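PDB 5LHF: N-(5'-phosphoribosyl)anthranilate isomerase from Thermococcus kodakarensis, which catalyses the isomerisation of N-(5-phospho-beta-D-ribosyl)anthranilate to 1-(2-carboxyphenylamino)-1-deoxy-D-ribulose 5-phosphate, the third step from chorismate to tryptophan. Local coordinates for residues L17-R22 against V197-F202; S186-E189 against V193-R196. One frame throughout, in Å; residues are numbered along the deposited sequence.

Contact 1: L17-R22 against V197-F202; sequences LRLVER and VLIEAF
Ile199 turns CG1 anti to its carbonyl carbon (chi1 -69°) and runs on extended through chi2, which carries CD1 out from helix 196-207 toward helix 14-20; there Leu19, its CG anti to the backbone N (chi1 171°), reaches back with CD2, and the two side chains meet tip to tip. CD1 of Ile199 lies 4.0 Å from CD2 of Leu19 and equally far from its CG, so a single methyl sits against the branch point of the leucine as well as one of its arms. Val20 approaches the same methyl more loosely, its CG2 4.3 Å from Ile199 CD1. No hydrogen bond crosses; the contact is apolar and small, 94 Å² in all, over half of it on Ile199. In this TIM barrel, the fold of the TrpF family, the first and last helices of the outer layer become neighbours because the eight-stranded sheet closes on itself. Their backbones stay well apart, with Val20 CA 8.1 Å from Ile199 CA, and Ile8 of strand 5-9 lies beneath, touched by both Val20 and Ile199. Away from the seam, Arg18 clasps Glu21 within 17-22: NH1 of Arg18 stands 2.9 Å from OE2 of Glu21, on the syn side of the carboxylate and close to the guanidinium plane, while the same NH1 also bonds to the carbonyl O of Met50.

Contact 2: S186-E189 against V193-R196; sequences SGVE and VKDR
Glu189 and Lys194, the two residues with the most surface buried here, form an antiparallel non-hydrogen-bonded pair, their CA atoms 4.4 Å apart and both side chains on one face of the short two-stranded sheet. They cross obliquely: the glutamate chain runs out extended beyond CG, whereas the lysine bends at chi2 (-48°), which lays its CD against Glu189 CG at 3.9 Å and brings the ammonium round to the carboxylate. The salt bridge is short, 2.6 Å from Lys194 NZ to Glu189 OE1, and uses the anti lone pair of that oxygen. Arg37 NH1 pairs with the same OE1, and Lys194 NZ also donates to Cys9 O. Replacing Glu189 by an alanine is likely to leave the ammonium of Lys194 and the guanidinium of Arg37 without the carboxylate they share and open a gap beside the lysine methylenes. The hairpin 189-194 lies between the last barrel strand, 181-184, and the last helix, 196-207, of the TIM barrel. Val188, third in buried surface, works through its backbone: Asp195 N gives its O a 2.9 Å hydrogen bond, arriving nearly in line with the carbonyl (C=O...N 165°). Closer to the turn, Glu189 CA makes a CH...O contact of 3.2 Å with Val193 O. Asp195 then N-caps helix 196-207, its OD2 accepting from Leu198 N while OD1 pairs with Arg190.

From the N terminus, the chain leaves barrel strand 5-9, forms helix 14-20 and travels through the remaining strands and helices of the barrel before 197-202 returns to 17-22; contact 1 thus closes a loop of 174 intervening residues. Contact 2 closes a far shorter one, with three residues between 186-189 and 193-196, and falls wholly within the larger loop, just ahead of its C-terminal end. Strand 193-194 leads directly into helix 196-207, and the centres of the two contacts lie about 8 Å apart. They also touch: Ile199 CG1 packs 3.7 Å from Val188 CB, joining the seam between first and last helices to the loop after strand 181-184.

Contact 1: L17-R22 against V197-F202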
# COMPACT_ATOMS: atom_id res chain seq x y z
N LEU A 17 -0.62 12.99 9.89
CA LEU A 17 0.61 12.99 9.11
C LEU A 17 1.84 13.14 10.00
O LEU A 17 2.76 12.33 9.93
CB LEU A 17 0.58 14.11 8.07
CG LEU A 17 1.86 14.29 7.26
CD1 LEU A 17 2.15 13.07 6.38
CD2 LEU A 17 1.74 15.51 6.40
N ARG A 18 1.88 14.19 10.82
CA ARG A 18 3.05 14.42 11.66
C ARG A 18 3.33 13.25 12.60
O ARG A 18 4.49 12.95 12.92
CB ARG A 18 2.87 15.71 12.46
CG ARG A 18 2.82 16.96 11.60
CD ARG A 18 4.05 17.07 10.72
NE ARG A 18 4.14 18.38 10.06
CZ ARG A 18 4.69 18.57 8.86
NH1 ARG A 18 5.17 17.54 8.18
NH2 ARG A 18 4.73 19.79 8.33
N LEU A 19 2.28 12.58 13.09
CA LEU A 19 2.47 11.41 13.94
C LEU A 19 3.12 10.28 13.17
O LEU A 19 4.15 9.74 13.58
CB LEU A 19 1.12 10.95 14.51
CG LEU A 19 1.16 9.62 15.25
CD1 LEU A 19 2.19 9.74 16.39
CD2 LEU A 19 -0.24 9.23 15.77
N VAL A 20 2.55 9.93 12.01
CA VAL A 20 3.09 8.85 11.18
C VAL A 20 4.53 9.12 10.78
O VAL A 20 5.33 8.19 10.64
CB VAL A 20 2.16 8.66 9.97
CG1 VAL A 20 2.84 7.88 8.86
CG2 VAL A 20 0.88 7.98 10.41
N GLU A 21 4.89 10.39 10.57
CA GLU A 21 6.23 10.73 10.09
C GLU A 21 7.32 10.40 11.10
O GLU A 21 8.49 10.31 10.72
CB GLU A 21 6.29 12.21 9.74
CG GLU A 21 5.48 12.54 8.49
CD GLU A 21 5.64 13.97 8.05
OE1 GLU A 21 5.53 14.22 6.83
OE2 GLU A 21 5.85 14.83 8.92
N ARG A 22 6.96 10.21 12.37
CA ARG A 22 7.96 9.86 13.37
C ARG A 22 8.33 8.39 13.33
O ARG A 22 9.31 7.99 13.97
CB ARG A 22 7.44 10.24 14.76
CG ARG A 22 7.24 11.74 14.91
CD ARG A 22 7.46 12.20 16.34
NE ARG A 22 6.53 11.60 17.29
CZ ARG A 22 5.27 12.00 17.45
NH1 ARG A 22 4.79 13.00 16.72
NH2 ARG A 22 4.50 11.39 18.34
N VAL A 197 0.14 4.88 20.41
CA VAL A 197 0.43 3.65 21.15
C VAL A 197 0.26 2.43 20.25
O VAL A 197 1.08 1.50 20.29
CB VAL A 197 -0.42 3.56 22.42
CG1 VAL A 197 -0.44 2.13 22.95
CG2 VAL A 197 0.11 4.54 23.48
N LEU A 198 -0.77 2.43 19.39
CA LEU A 198 -0.92 1.34 18.42
C LEU A 198 0.25 1.31 17.43
O LEU A 198 0.73 0.23 17.06
CB LEU A 198 -2.24 1.47 17.66
CG LEU A 198 -3.48 1.28 18.52
CD1 LEU A 198 -4.72 1.33 17.64
CD2 LEU A 198 -3.40 -0.04 19.31
N ILE A 199 0.69 2.48 16.96
CA ILE A 199 1.82 2.51 16.04
C ILE A 199 3.08 1.97 16.71
O ILE A 199 3.83 1.19 16.11
CB ILE A 199 2.04 3.93 15.47
CG1 ILE A 199 0.87 4.30 14.53
CG2 ILE A 199 3.35 3.99 14.69
CD1 ILE A 199 0.82 5.80 14.12
N GLU A 200 3.33 2.36 17.96
CA GLU A 200 4.52 1.86 18.64
C GLU A 200 4.45 0.35 18.85
O GLU A 200 5.47 -0.34 18.77
CB GLU A 200 4.74 2.60 19.95
CG GLU A 200 5.13 4.04 19.69
CD GLU A 200 5.64 4.77 20.92
OE1 GLU A 200 5.26 4.39 22.05
OE2 GLU A 200 6.41 5.74 20.74
N ALA A 201 3.25 -0.18 19.11
CA ALA A 201 3.12 -1.62 19.27
C ALA A 201 3.40 -2.33 17.95
O ALA A 201 4.02 -3.40 17.93
CB ALA A 201 1.73 -1.98 19.78
N PHE A 202 2.91 -1.75 16.84
CA PHE A 202 3.17 -2.30 15.51
C PHE A 202 4.66 -2.26 15.18
O PHE A 202 5.25 -3.26 14.75
CB PHE A 202 2.36 -1.50 14.48
CG PHE A 202 2.37 -2.09 13.10
CD1 PHE A 202 3.33 -1.69 12.17
CD2 PHE A 202 1.40 -3.00 12.72
CE1 PHE A 202 3.32 -2.21 10.90
CE2 PHE A 202 1.40 -3.53 11.43
CZ PHE A 202 2.36 -3.14 10.53

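Contact 2: S186-E189 against V193-R196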
# COMPACT_ATOMS: atom_id res chain seq x y z
N SER A 186 -5.99 0.69 9.17
CA SER A 186 -6.90 0.64 10.31
C SER A 186 -6.31 -0.10 11.51
O SER A 186 -6.76 0.11 12.64
CB SER A 186 -8.25 0.02 9.92
OG SER A 186 -8.11 -1.31 9.48
N GLY A 187 -5.31 -0.96 11.30
CA GLY A 187 -4.69 -1.65 12.42
C GLY A 187 -3.98 -0.75 13.42
O GLY A 187 -3.65 -1.20 14.53
N VAL A 188 -3.71 0.51 13.06
CA VAL A 188 -3.08 1.42 14.02
C VAL A 188 -3.96 2.64 14.25
O VAL A 188 -3.48 3.71 14.63
CB VAL A 188 -1.65 1.82 13.57
CG1 VAL A 188 -0.70 0.60 13.61
CG2 VAL A 188 -1.65 2.46 12.19
N GLU A 189 -5.27 2.48 14.05
CA GLU A 189 -6.25 3.51 14.35
C GLU A 189 -6.99 3.21 15.66
O GLU A 189 -7.42 2.08 15.89
CB GLU A 189 -7.26 3.63 13.22
CG GLU A 189 -6.67 4.22 11.96
CD GLU A 189 -7.61 4.17 10.76
OE1 GLU A 189 -7.13 4.50 9.66
OE2 GLU A 189 -8.80 3.81 10.91
N VAL A 193 -8.59 7.19 14.31
CA VAL A 193 -7.51 8.18 14.31
C VAL A 193 -6.20 7.43 14.43
O VAL A 193 -6.07 6.55 15.28
CB VAL A 193 -7.69 9.19 15.45
CG1 VAL A 193 -6.55 10.20 15.43
CG2 VAL A 193 -9.06 9.87 15.34
N LYS A 194 -5.23 7.77 13.58
CA LYS A 194 -3.88 7.21 13.77
C LYS A 194 -3.44 7.42 15.22
O LYS A 194 -3.52 8.53 15.75
CB LYS A 194 -2.88 7.85 12.81
CG LYS A 194 -3.17 7.66 11.34
CD LYS A 194 -3.49 6.22 10.96
CE LYS A 194 -3.90 6.17 9.49
NZ LYS A 194 -4.64 4.95 9.09
N ASP A 195 -3.01 6.34 15.86
CA ASP A 195 -2.82 6.30 17.32
C ASP A 195 -1.38 5.94 17.67
O ASP A 195 -0.88 4.90 17.23
CB ASP A 195 -3.79 5.30 17.94
CG ASP A 195 -3.64 5.19 19.45
OD1 ASP A 195 -4.20 6.05 20.17
OD2 ASP A 195 -2.96 4.26 19.92
N ARG A 196 -0.75 6.77 18.51
CA ARG A 196 0.69 6.61 18.77
C ARG A 196 0.98 5.28 19.47
O ARG A 196 1.98 4.62 19.16
CB ARG A 196 1.22 7.77 19.61
CG ARG A 196 2.75 7.76 19.80
CD ARG A 196 3.20 7.06 21.08
NE ARG A 196 2.60 7.66 22.27
CZ ARG A 196 2.74 7.18 23.50
NH1 ARG A 196 3.46 6.09 23.72
NH2 ARG A 196 2.15 7.80 24.52